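Local coordinates for protein peroxisomal acyl-CoA oxidase 1A (Solanum lycopersicum, PDB 2FON) that probably catalyses the FAD-dependent oxidation of acyl-CoA thioesters to trans-2-enoyl-CoA, passing electrons to oxygen in the first step of peroxisomal beta-oxidation, at residues B[342-347]-B[612-616]; B[352-356]-B[413-417]; B[221-225]-B[268-274]. All blocks are in the same frame, centred on the assembly; numbering follows the deposited sequence.

Contact 1 (B[342-347]-B[612-616]); sequences QVIDYK and YSQLR. With FAD (flavin-adenine dinucleotide), chain D.
D345 faces R616 with their CA atoms 7.4 Å apart, and K347 faces Y612 at 7.7 Å between CA atoms, so the short 3-10 turn 343-345 and the start of helix 347-380 run beside the C-terminal end of helix 598-615. The contact joins two all-helical parts of the acyl-CoA oxidase fold: the FAD-binding C-alpha1 region and the C-terminal helical region. R616 reaches back across the gap: its CG lies opposite the backbone N (chi1 175°) and the chain bends at chi2. It grips D345 side-on, NE and NH2 both donating to the single oxygen OD2 at 2.7 Å each, with OD2 in the guanidinium plane and the carboxylate turned by 30° from it. I344 CG2 lies over one guanidinium face, 3.6 Å from R616 NH2. Q342 OE1 approaches the edge of the same group, its amide steeply inclined; E29 takes the amide nitrogen of Q342 and forms a second salt bridge with R616 NH1. One turn earlier in helix 598-615, the edge of the Y612 ring meets the doubly bent chain of K347, whose CD lies 4.0 Å from Y612 CD1, while the Y612 hydroxyl is bonded to N351. On the side turned away from helix 598-615, V343 and Y346 touch FAD, V343 CG1 at the ribose oxygen O4B and Y346 at the adenine, where its CE1 comes within 3.4 Å of FAD C6A. K347 NZ is bonded to Q350 OE1 and to S613 OG, the latter at 2.7 Å.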
loop_
_atom_site.group_PDB
_atom_site.type_symbol
_atom_site.label_atom_id
_atom_site.label_comp_id
_atom_site.label_asym_id
_atom_site.label_seq_id
_atom_site.Cartn_x
_atom_site.Cartn_y
_atom_site.Cartn_z
ATOM N N GLN B 342 -12.373 23.235 -2.508
ATOM C CA GLN B 342 -11.141 22.539 -2.162
ATOM C C GLN B 342 -11.505 21.182 -1.591
ATOM O O GLN B 342 -12.450 21.096 -0.783
ATOM C CB GLN B 342 -10.387 23.297 -1.119
ATOM C CG GLN B 342 -9.991 24.689 -1.541
ATOM C CD GLN B 342 -9.966 25.533 -0.331
ATOM O OE1 GLN B 342 -11.009 25.993 0.106
ATOM N NE2 GLN B 342 -8.821 25.629 0.301
ATOM N N VAL B 343 -10.778 20.131 -1.984
ATOM C CA VAL B 343 -11.216 18.796 -1.580
ATOM C C VAL B 343 -11.097 18.543 -0.085
ATOM O O VAL B 343 -11.844 17.787 0.484
ATOM C CB VAL B 343 -10.574 17.674 -2.378
ATOM C CG1 VAL B 343 -11.194 17.577 -3.784
ATOM C CG2 VAL B 343 -9.049 17.785 -2.388
ATOM N N ILE B 344 -10.181 19.223 0.562
ATOM C CA ILE B 344 -10.128 19.250 2.013
ATOM C C ILE B 344 -11.418 19.710 2.665
ATOM O O ILE B 344 -11.611 19.421 3.842
ATOM C CB ILE B 344 -8.979 20.127 2.499
ATOM C CG1 ILE B 344 -8.630 19.783 3.936
ATOM C CG2 ILE B 344 -9.333 21.542 2.386
ATOM C CD1 ILE B 344 -7.137 19.979 4.275
ATOM N N ASP B 345 -12.304 20.423 1.958
ATOM C CA ASP B 345 -13.572 20.777 2.603
ATOM C C ASP B 345 -14.513 19.592 2.701
ATOM O O ASP B 345 -15.487 19.677 3.394
ATOM C CB ASP B 345 -14.309 21.928 1.898
ATOM C CG ASP B 345 -13.613 23.296 2.053
ATOM O OD1 ASP B 345 -13.997 24.216 1.278
ATOM O OD2 ASP B 345 -12.693 23.460 2.910
ATOM N N TYR B 346 -14.253 18.507 1.973
ATOM C CA TYR B 346 -15.173 17.341 1.966
ATOM C C TYR B 346 -15.004 16.442 3.169
ATOM O O TYR B 346 -13.899 16.239 3.649
ATOM C CB TYR B 346 -15.021 16.497 0.697
ATOM C CG TYR B 346 -15.420 17.221 -0.531
ATOM C CD1 TYR B 346 -14.715 17.031 -1.731
ATOM C CD2 TYR B 346 -16.491 18.110 -0.509
ATOM C CE1 TYR B 346 -15.098 17.740 -2.925
ATOM C CE2 TYR B 346 -16.868 18.807 -1.638
ATOM C CZ TYR B 346 -16.177 18.634 -2.860
ATOM O OH TYR B 346 -16.563 19.335 -3.985
ATOM N N LYS B 347 -16.093 15.859 3.625
ATOM C CA LYS B 347 -16.078 15.114 4.875
ATOM C C LYS B 347 -15.446 13.704 4.659
ATOM O O LYS B 347 -14.954 13.064 5.594
ATOM C CB LYS B 347 -17.506 15.144 5.475
ATOM C CG LYS B 347 -17.722 14.874 7.009
ATOM C CD LYS B 347 -17.066 15.857 7.990
ATOM C CE LYS B 347 -17.587 17.267 7.865
ATOM N NZ LYS B 347 -16.966 18.154 8.904
ATOM N N TYR B 612 -13.849 16.922 13.070
ATOM C CA TYR B 612 -13.388 17.215 11.733
ATOM C C TYR B 612 -13.689 18.693 11.387
ATOM O O TYR B 612 -12.817 19.416 10.929
ATOM C CB TYR B 612 -14.025 16.251 10.712
ATOM C CG TYR B 612 -13.617 14.784 10.751
ATOM C CD1 TYR B 612 -14.476 13.819 10.274
ATOM C CD2 TYR B 612 -12.388 14.366 11.231
ATOM C CE1 TYR B 612 -14.155 12.461 10.272
ATOM C CE2 TYR B 612 -12.041 12.996 11.253
ATOM C CZ TYR B 612 -12.957 12.044 10.768
ATOM O OH TYR B 612 -12.678 10.679 10.734
ATOM N N SER B 613 -14.910 19.143 11.624
ATOM C CA SER B 613 -15.287 20.529 11.291
ATOM C C SER B 613 -14.460 21.578 12.011
ATOM O O SER B 613 -14.211 22.631 11.457
ATOM C CB SER B 613 -16.754 20.800 11.593
ATOM O OG SER B 613 -17.562 20.117 10.666
ATOM N N GLN B 614 -14.059 21.299 13.253
ATOM C CA GLN B 614 -13.199 22.236 13.963
ATOM C C GLN B 614 -11.746 22.093 13.531
ATOM O O GLN B 614 -11.067 23.085 13.357
ATOM C CB GLN B 614 -13.363 22.192 15.491
ATOM C CG GLN B 614 -14.116 20.991 16.056
ATOM C CD GLN B 614 -14.662 21.236 17.494
ATOM O OE1 GLN B 614 -13.896 21.502 18.462
ATOM N NE2 GLN B 614 -15.980 21.123 17.635
ATOM N N LEU B 615 -11.258 20.880 13.328
ATOM C CA LEU B 615 -9.902 20.750 12.837
ATOM C C LEU B 615 -9.757 21.551 11.555
ATOM O O LEU B 615 -8.881 22.399 11.505
ATOM C CB LEU B 615 -9.473 19.292 12.615
ATOM C CG LEU B 615 -7.946 19.136 12.485
ATOM C CD1 LEU B 615 -7.237 19.458 13.758
ATOM C CD2 LEU B 615 -7.560 17.760 12.156
ATOM N N ARG B 616 -10.631 21.307 10.565
ATOM C CA ARG B 616 -10.642 22.008 9.270
ATOM C C ARG B 616 -9.895 23.352 9.169
ATOM O O ARG B 616 -8.950 23.486 8.387
ATOM C CB ARG B 616 -12.062 22.180 8.712
ATOM C CG ARG B 616 -12.103 23.006 7.455
ATOM C CD ARG B 616 -11.151 22.463 6.403
ATOM N NE ARG B 616 -11.183 23.219 5.149
ATOM C CZ ARG B 616 -10.306 24.157 4.757
ATOM N NH1 ARG B 616 -9.281 24.493 5.523
ATOM N NH2 ARG B 616 -10.448 24.748 3.570
HETATM P PA FAD D . -9.528 14.195 -7.917
HETATM O O1A FAD D . -10.980 14.074 -8.293
HETATM O O2A FAD D . -8.897 15.577 -8.102
HETATM O O5B FAD D . -9.510 13.699 -6.432
HETATM C C5B FAD D . -8.462 14.097 -5.582
HETATM C C4B FAD D . -9.041 13.742 -4.220
HETATM O O4B FAD D . -10.217 14.507 -4.027
HETATM C C3B FAD D . -9.452 12.274 -4.102
HETATM O O3B FAD D . -9.183 11.927 -2.795
HETATM C C2B FAD D . -10.942 12.312 -4.197
HETATM O O2B FAD D . -11.531 11.274 -3.482
HETATM C C1B FAD D . -11.248 13.673 -3.594
HETATM N N9A FAD D . -12.498 14.136 -4.181
HETATM C C8A FAD D . -12.653 14.709 -5.412
HETATM N N7A FAD D . -13.978 14.962 -5.555
HETATM C C5A FAD D . -14.647 14.580 -4.439
HETATM C C6A FAD D . -15.989 14.631 -4.053
HETATM N N6A FAD D . -16.891 15.125 -4.895
HETATM N N1A FAD D . -16.376 14.146 -2.820
HETATM C C2A FAD D . -15.451 13.624 -1.945
HETATM N N3A FAD D . -14.130 13.593 -2.321
HETATM C C4A FAD D . -13.729 14.048 -3.555
HETATM N N1 FAD D . -7.340 10.204 -18.230
HETATM C C2 FAD D . -7.655 10.196 -19.586
HETATM O O2 FAD D . -8.506 10.976 -20.087
HETATM N N3 FAD D . -7.054 9.239 -20.376
HETATM C C4 FAD D . -6.154 8.356 -19.850
HETATM O O4 FAD D . -5.615 7.550 -20.611
HETATM C C4X FAD D . -5.838 8.390 -18.502
HETATM N N5 FAD D . -4.889 7.518 -17.969
HETATM C C5X FAD D . -4.501 7.566 -16.666
HETATM C C6 FAD D . -3.547 6.678 -16.266
HETATM C C7 FAD D . -3.139 6.671 -14.947
HETATM C C7M FAD D . -2.084 5.655 -14.559
HETATM C C8 FAD D . -3.736 7.591 -14.026
HETATM C C8M FAD D . -3.337 7.662 -12.583
HETATM C C9 FAD D . -4.697 8.485 -14.466
HETATM C C9A FAD D . -5.084 8.499 -15.819
HETATM N N10 FAD D . -6.064 9.396 -16.346
HETATM C C10 FAD D . -6.431 9.325 -17.686
HETATM C "C1'" FAD D . -6.802 10.400 -15.490
HETATM C "C2'" FAD D . -7.639 9.472 -14.617
HETATM O "O2'" FAD D . -8.516 8.716 -15.365
HETATM C "C3'" FAD D . -8.597 10.055 -13.630
HETATM O "O3'" FAD D . -9.689 10.670 -14.276
HETATM C "C4'" FAD D . -7.980 10.985 -12.632
HETATM O "O4'" FAD D . -6.798 10.396 -12.109
HETATM C "C5'" FAD D . -9.083 11.202 -11.589
HETATM O "O5'" FAD D . -8.449 11.510 -10.383
HETATM P P FAD D . -8.054 13.006 -10.028
HETATM O O1P FAD D . -6.573 13.154 -10.308
HETATM O O2P FAD D . -9.021 13.892 -10.829
HETATM O O3P FAD D . -8.521 13.065 -8.481
#

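Contact 2 (B[352-356]-B[413-417]); sequences RLFPL and ECRKL. With FAD (flavin-adenine dinucleotide), chain D.
R352 and E413 meet where helices 347-380 and 389-417 pack side by side, their local axes 10.3 Å apart and antiparallel but inclined, 143° between their directions. The pair belongs to the helical C-alpha1 region of the acyl-CoA oxidase fold, next to the bound FAD. Starting at its base, R352 CB rests between the other helix's E413 and L417, 3.6 Å from E413 OE2. CG continues between the same two residues, and CD passes 3.3 Å from E413 OE2. A bend at chi3 (-107°) then sends the two terminal nitrogens to different partners; the modelled approach of L417 CD2 to the guanidinium is too close to be trusted. NH1 leaves toward the glutamate and donates to E413 OE2 at 2.6 Å and 157°, a salt bridge that meets the oxygen nearly along its C-O direction while the two flat groups stand almost perpendicular. NH2 continues to the adenosine ribose, 2.9 Å from FAD O3B, and makes a weak hydrogen bond to FAD O2B. Behind the arginine the interface turns apolar: L353 CB touches L417 CD1 at 3.5 Å, and L356 CD1 fits against C414 SG at 3.8 Å. A322 of helix 297-328 packs against both L353 and C414, and V447 of the second subunit packs on R352. E413 thus acts as a second-shell residue: by holding NH1 it probably helps to orient the guanidinium, with NH2 at the ribose, and its negative charge would probably balance that of the FAD-binding arginine.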
loop_
_atom_site.group_PDB
_atom_site.type_symbol
_atom_site.label_atom_id
_atom_site.label_comp_id
_atom_site.label_asym_id
_atom_site.label_seq_id
_atom_site.Cartn_x
_atom_site.Cartn_y
_atom_site.Cartn_z
ATOM N N ARG B 352 -10.591 10.306 5.730
ATOM C CA ARG B 352 -9.380 9.545 5.494
ATOM C C ARG B 352 -8.138 10.315 5.915
ATOM O O ARG B 352 -7.183 9.698 6.330
ATOM C CB ARG B 352 -9.289 9.060 4.057
ATOM C CG ARG B 352 -10.648 8.982 3.325
ATOM C CD ARG B 352 -10.547 8.226 2.082
ATOM N NE ARG B 352 -10.612 9.022 0.872
ATOM C CZ ARG B 352 -9.761 8.922 -0.164
ATOM N NH1 ARG B 352 -8.718 8.087 -0.159
ATOM N NH2 ARG B 352 -9.955 9.664 -1.238
ATOM N N LEU B 353 -8.153 11.646 5.890
ATOM C CA LEU B 353 -6.917 12.427 6.148
ATOM C C LEU B 353 -6.643 12.828 7.601
ATOM O O LEU B 353 -5.564 12.529 8.137
ATOM C CB LEU B 353 -6.855 13.650 5.262
ATOM C CG LEU B 353 -5.715 14.612 5.510
ATOM C CD1 LEU B 353 -4.507 14.136 4.766
ATOM C CD2 LEU B 353 -6.078 16.025 5.060
ATOM N N PHE B 354 -7.614 13.482 8.254
ATOM C CA PHE B 354 -7.454 13.910 9.640
ATOM C C PHE B 354 -7.141 12.796 10.661
ATOM O O PHE B 354 -6.492 13.057 11.643
ATOM C CB PHE B 354 -8.665 14.641 10.081
ATOM C CG PHE B 354 -8.887 15.920 9.366
ATOM C CD1 PHE B 354 -9.936 16.785 9.767
ATOM C CD2 PHE B 354 -8.077 16.296 8.297
ATOM C CE1 PHE B 354 -10.132 17.990 9.109
ATOM C CE2 PHE B 354 -8.283 17.494 7.667
ATOM C CZ PHE B 354 -9.318 18.330 8.056
ATOM N N PRO B 355 -7.623 11.568 10.482
ATOM C CA PRO B 355 -7.092 10.600 11.439
ATOM C C PRO B 355 -5.582 10.387 11.289
ATOM O O PRO B 355 -4.919 9.974 12.260
ATOM C CB PRO B 355 -7.795 9.285 11.069
ATOM C CG PRO B 355 -8.934 9.669 10.307
ATOM C CD PRO B 355 -8.635 10.976 9.600
ATOM N N LEU B 356 -5.044 10.647 10.090
ATOM C CA LEU B 356 -3.614 10.388 9.850
ATOM C C LEU B 356 -2.805 11.504 10.474
ATOM O O LEU B 356 -1.771 11.262 11.096
ATOM C CB LEU B 356 -3.307 10.170 8.358
ATOM C CG LEU B 356 -3.996 8.897 7.812
ATOM C CD1 LEU B 356 -3.684 8.704 6.362
ATOM C CD2 LEU B 356 -3.656 7.614 8.610
ATOM N N GLU B 413 -2.539 5.745 1.892
ATOM C CA GLU B 413 -3.752 6.473 1.929
ATOM C C GLU B 413 -3.511 7.931 1.514
ATOM O O GLU B 413 -4.321 8.537 0.823
ATOM C CB GLU B 413 -4.330 6.409 3.312
ATOM C CG GLU B 413 -5.779 6.949 3.377
ATOM C CD GLU B 413 -6.714 6.156 2.478
ATOM O OE1 GLU B 413 -6.513 4.918 2.430
ATOM O OE2 GLU B 413 -7.638 6.740 1.833
ATOM N N CYS B 414 -2.412 8.515 1.948
ATOM C CA CYS B 414 -2.176 9.893 1.598
ATOM C C CYS B 414 -1.929 10.003 0.075
ATOM O O CYS B 414 -2.362 10.970 -0.588
ATOM C CB CYS B 414 -1.003 10.479 2.414
ATOM S SG CYS B 414 -1.360 10.846 4.185
ATOM N N ARG B 415 -1.228 9.025 -0.483
ATOM C CA ARG B 415 -1.016 9.009 -1.914
ATOM C C ARG B 415 -2.399 8.978 -2.609
ATOM O O ARG B 415 -2.688 9.797 -3.448
ATOM C CB ARG B 415 -0.182 7.788 -2.272
ATOM C CG ARG B 415 0.503 7.816 -3.644
ATOM C CD ARG B 415 0.878 6.372 -4.093
ATOM N NE ARG B 415 -0.288 5.510 -4.342
ATOM C CZ ARG B 415 -1.233 5.724 -5.290
ATOM N NH1 ARG B 415 -1.204 6.819 -6.089
ATOM N NH2 ARG B 415 -2.236 4.845 -5.457
ATOM N N LYS B 416 -3.252 8.037 -2.226
ATOM C CA LYS B 416 -4.566 7.912 -2.819
ATOM C C LYS B 416 -5.399 9.186 -2.704
ATOM O O LYS B 416 -6.201 9.481 -3.595
ATOM C CB LYS B 416 -5.325 6.793 -2.148
ATOM C CG LYS B 416 -4.967 5.480 -2.671
ATOM C CD LYS B 416 -6.054 4.462 -2.298
ATOM C CE LYS B 416 -5.679 3.071 -2.809
ATOM N NZ LYS B 416 -4.352 2.673 -2.204
ATOM N N LEU B 417 -5.206 9.908 -1.611
ATOM C CA LEU B 417 -5.946 11.099 -1.332
ATOM C C LEU B 417 -5.514 12.173 -2.272
ATOM O O LEU B 417 -6.252 13.106 -2.465
ATOM C CB LEU B 417 -5.693 11.618 0.084
ATOM C CG LEU B 417 -6.153 10.885 1.338
ATOM C CD1 LEU B 417 -5.794 11.714 2.508
ATOM C CD2 LEU B 417 -7.657 10.716 1.326
HETATM P PA FAD D . -9.528 14.195 -7.917
HETATM O O1A FAD D . -10.980 14.074 -8.293
HETATM O O2A FAD D . -8.897 15.577 -8.102
HETATM O O5B FAD D . -9.510 13.699 -6.432
HETATM C C5B FAD D . -8.462 14.097 -5.582
HETATM C C4B FAD D . -9.041 13.742 -4.220
HETATM O O4B FAD D . -10.217 14.507 -4.027
HETATM C C3B FAD D . -9.452 12.274 -4.102
HETATM O O3B FAD D . -9.183 11.927 -2.795
HETATM C C2B FAD D . -10.942 12.312 -4.197
HETATM O O2B FAD D . -11.531 11.274 -3.482
HETATM C C1B FAD D . -11.248 13.673 -3.594
HETATM N N9A FAD D . -12.498 14.136 -4.181
HETATM C C8A FAD D . -12.653 14.709 -5.412
HETATM N N7A FAD D . -13.978 14.962 -5.555
HETATM C C5A FAD D . -14.647 14.580 -4.439
HETATM C C6A FAD D . -15.989 14.631 -4.053
HETATM N N6A FAD D . -16.891 15.125 -4.895
HETATM N N1A FAD D . -16.376 14.146 -2.820
HETATM C C2A FAD D . -15.451 13.624 -1.945
HETATM N N3A FAD D . -14.130 13.593 -2.321
HETATM C C4A FAD D . -13.729 14.048 -3.555
HETATM N N1 FAD D . -7.340 10.204 -18.230
HETATM C C2 FAD D . -7.655 10.196 -19.586
HETATM O O2 FAD D . -8.506 10.976 -20.087
HETATM N N3 FAD D . -7.054 9.239 -20.376
HETATM C C4 FAD D . -6.154 8.356 -19.850
HETATM O O4 FAD D . -5.615 7.550 -20.611
HETATM C C4X FAD D . -5.838 8.390 -18.502
HETATM N N5 FAD D . -4.889 7.518 -17.969
HETATM C C5X FAD D . -4.501 7.566 -16.666
HETATM C C6 FAD D . -3.547 6.678 -16.266
HETATM C C7 FAD D . -3.139 6.671 -14.947
HETATM C C7M FAD D . -2.084 5.655 -14.559
HETATM C C8 FAD D . -3.736 7.591 -14.026
HETATM C C8M FAD D . -3.337 7.662 -12.583
HETATM C C9 FAD D . -4.697 8.485 -14.466
HETATM C C9A FAD D . -5.084 8.499 -15.819
HETATM N N10 FAD D . -6.064 9.396 -16.346
HETATM C C10 FAD D . -6.431 9.325 -17.686
HETATM C "C1'" FAD D . -6.802 10.400 -15.490
HETATM C "C2'" FAD D . -7.639 9.472 -14.617
HETATM O "O2'" FAD D . -8.516 8.716 -15.365
HETATM C "C3'" FAD D . -8.597 10.055 -13.630
HETATM O "O3'" FAD D . -9.689 10.670 -14.276
HETATM C "C4'" FAD D . -7.980 10.985 -12.632
HETATM O "O4'" FAD D . -6.798 10.396 -12.109
HETATM C "C5'" FAD D . -9.083 11.202 -11.589
HETATM O "O5'" FAD D . -8.449 11.510 -10.383
HETATM P P FAD D . -8.054 13.006 -10.028
HETATM O O1P FAD D . -6.573 13.154 -10.308
HETATM O O2P FAD D . -9.021 13.892 -10.829
HETATM O O3P FAD D . -8.521 13.065 -8.481
#

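Contact 3 (B[221-225]-B[268-274]); sequences NGFIV and IPRDQML
I268 opens the contact at the end of strand 266-269, its CD1 lying 3.8 Å from V225 CG1 where the two branched side chains cross at about a right angle. The contact lies in the beta region related to the middle domain of acyl-CoA dehydrogenases. After P269 the chain turns through the 3-10 segment 270-272, the bond from Q272 N to P269 O closing the turn. Q272 brings the chain back to strand 216-226 and meets it twice. Its carbonyl O accepts from I224 N at 2.9 Å, almost straight at 171°; its side chain runs extended beyond CG, which comes near I224 CB, and NE2 gives a weak bond to I224 O. M273 then pairs with F223 as a non-hydrogen-bonded antiparallel pair, a single bridge with CA atoms 4.5 Å apart. With CG anti to the backbone N (chi1 177°) and a fully extended chain, M273 crosses the F223 side chain obliquely. CG comes within 3.9 Å of F223 CE2, and SD stands 5.1 Å from the centroid of the F223 ring in an oblique Met-aromatic contact. L274 completes the antiparallel pattern, its N donating to G222 O at 3.1 Å, and its CD2 meets I224 CD1 at 3.5 Å. The returning chain therefore lies along one edge of strand 216-226, whose other edge bonds to strand 204-213. I268 is bonded through its backbone to F181 of strand 180-184, and the F181 ring meets F223 edge-to-face. W141 of helix 135-146 packs against I224 and Q272, so F223 and M273 face neighbouring strands while I224 and Q272 face a helix.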
loop_
_atom_site.group_PDB
_atom_site.type_symbol
_atom_site.label_atom_id
_atom_site.label_comp_id
_atom_site.label_asym_id
_atom_site.label_seq_id
_atom_site.Cartn_x
_atom_site.Cartn_y
_atom_site.Cartn_z
ATOM N N ASN B 221 25.792 -15.943 18.782
ATOM C CA ASN B 221 26.573 -14.804 19.235
ATOM C C ASN B 221 27.110 -13.917 18.152
ATOM O O ASN B 221 27.020 -14.224 16.982
ATOM C CB ASN B 221 27.737 -15.261 20.052
ATOM C CG ASN B 221 27.332 -15.723 21.397
ATOM O OD1 ASN B 221 27.559 -15.047 22.394
ATOM N ND2 ASN B 221 26.722 -16.891 21.446
ATOM N N GLY B 222 27.685 -12.797 18.561
ATOM C CA GLY B 222 28.133 -11.774 17.617
ATOM C C GLY B 222 29.622 -11.891 17.439
ATOM O O GLY B 222 30.332 -11.982 18.422
ATOM N N PHE B 223 30.090 -11.886 16.198
ATOM C CA PHE B 223 31.512 -11.907 15.933
ATOM C C PHE B 223 31.911 -10.763 15.034
ATOM O O PHE B 223 31.237 -10.472 14.042
ATOM C CB PHE B 223 31.884 -13.215 15.280
ATOM C CG PHE B 223 31.501 -14.392 16.090
ATOM C CD1 PHE B 223 30.176 -14.790 16.174
ATOM C CD2 PHE B 223 32.454 -15.086 16.813
ATOM C CE1 PHE B 223 29.819 -15.881 16.941
ATOM C CE2 PHE B 223 32.125 -16.181 17.585
ATOM C CZ PHE B 223 30.812 -16.585 17.660
ATOM N N ILE B 224 32.997 -10.099 15.395
ATOM C CA ILE B 224 33.559 -9.064 14.556
ATOM C C ILE B 224 34.475 -9.692 13.515
ATOM O O ILE B 224 35.620 -10.004 13.816
ATOM C CB ILE B 224 34.365 -8.067 15.374
ATOM C CG1 ILE B 224 33.521 -7.509 16.509
ATOM C CG2 ILE B 224 34.889 -6.943 14.475
ATOM C CD1 ILE B 224 34.347 -6.695 17.514
ATOM N N VAL B 225 33.967 -9.838 12.298
ATOM C CA VAL B 225 34.706 -10.390 11.176
ATOM C C VAL B 225 35.017 -9.314 10.130
ATOM O O VAL B 225 34.113 -8.698 9.595
ATOM C CB VAL B 225 33.880 -11.480 10.460
ATOM C CG1 VAL B 225 34.672 -12.090 9.353
ATOM C CG2 VAL B 225 33.356 -12.523 11.418
ATOM N N ILE B 268 39.071 -16.298 12.322
ATOM C CA ILE B 268 39.000 -15.048 13.068
ATOM C C ILE B 268 39.736 -15.224 14.450
ATOM O O ILE B 268 39.825 -16.331 14.964
ATOM C CB ILE B 268 37.479 -14.668 13.048
ATOM C CG1 ILE B 268 37.208 -13.425 12.186
ATOM C CG2 ILE B 268 36.756 -14.690 14.423
ATOM C CD1 ILE B 268 37.937 -13.391 10.799
ATOM N N PRO B 269 40.350 -14.174 15.031
ATOM C CA PRO B 269 40.872 -14.453 16.404
ATOM C C PRO B 269 39.752 -14.537 17.445
ATOM O O PRO B 269 38.703 -13.993 17.245
ATOM C CB PRO B 269 41.747 -13.237 16.723
ATOM C CG PRO B 269 41.877 -12.484 15.466
ATOM C CD PRO B 269 40.660 -12.795 14.618
ATOM N N ARG B 270 40.000 -15.223 18.546
ATOM C CA ARG B 270 39.032 -15.385 19.619
ATOM C C ARG B 270 38.541 -14.071 20.244
ATOM O O ARG B 270 37.344 -13.939 20.511
ATOM C CB ARG B 270 39.630 -16.288 20.709
ATOM C CG ARG B 270 38.611 -16.733 21.758
ATOM C CD ARG B 270 39.233 -17.527 22.885
ATOM N NE ARG B 270 40.539 -17.000 23.261
ATOM C CZ ARG B 270 40.787 -16.285 24.354
ATOM N NH1 ARG B 270 39.803 -15.981 25.185
ATOM N NH2 ARG B 270 42.026 -15.879 24.614
ATOM N N ASP B 271 39.436 -13.117 20.509
ATOM C CA ASP B 271 38.979 -11.845 21.110
ATOM C C ASP B 271 38.121 -10.917 20.173
ATOM O O ASP B 271 37.814 -9.778 20.509
ATOM C CB ASP B 271 40.131 -11.083 21.766
ATOM C CG ASP B 271 41.116 -10.520 20.755
ATOM O OD1 ASP B 271 40.787 -10.505 19.538
ATOM O OD2 ASP B 271 42.228 -10.083 21.196
ATOM N N GLN B 272 37.771 -11.462 19.014
ATOM C CA GLN B 272 36.865 -10.883 18.061
ATOM C C GLN B 272 35.432 -11.388 18.271
ATOM O O GLN B 272 34.481 -10.814 17.723
ATOM C CB GLN B 272 37.370 -11.099 16.613
ATOM C CG GLN B 272 37.950 -9.774 16.050
ATOM C CD GLN B 272 38.834 -9.897 14.818
ATOM O OE1 GLN B 272 39.982 -9.394 14.806
ATOM N NE2 GLN B 272 38.315 -10.532 13.763
ATOM N N MET B 273 35.254 -12.426 19.083
ATOM C CA MET B 273 33.924 -12.681 19.623
ATOM C C MET B 273 33.549 -11.630 20.663
ATOM O O MET B 273 34.375 -11.284 21.545
ATOM C CB MET B 273 33.858 -14.023 20.294
ATOM C CG MET B 273 32.504 -14.291 20.936
ATOM S SD MET B 273 32.514 -15.909 21.759
ATOM C CE MET B 273 30.989 -15.800 22.713
ATOM N N LEU B 274 32.309 -11.133 20.585
ATOM C CA LEU B 274 31.830 -10.183 21.596
ATOM C C LEU B 274 31.561 -10.915 22.909
ATOM O O LEU B 274 30.676 -11.779 23.003
ATOM C CB LEU B 274 30.646 -9.361 21.098
ATOM C CG LEU B 274 30.871 -8.612 19.778
ATOM C CD1 LEU B 274 29.562 -8.040 19.352
ATOM C CD2 LEU B 274 31.857 -7.486 19.882
#

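Overall arrangement
Contact 2 lies within the helical C-alpha1 part, while contact 1 joins that part to the C-terminal helical region; their centres are 12 Å apart. They share helix 347-380: 342-347 leads into it and 352-356 lies on it. They touch through F354 packing against L615, and both reach the same FAD, contact 1 at the adenine and the ribose ring oxygen, contact 2 at the ribose hydroxyls. Both are partly buried and built on arginine-carboxylate salt bridges, but contact 2 backs its charges with leucines. Contact 3 stands apart, its centre about 58 Å from that of contact 1 and 48 Å from that of contact 2, across the chain's centre. More buried and in the beta part, it relies on backbone bonds and apolar side chains.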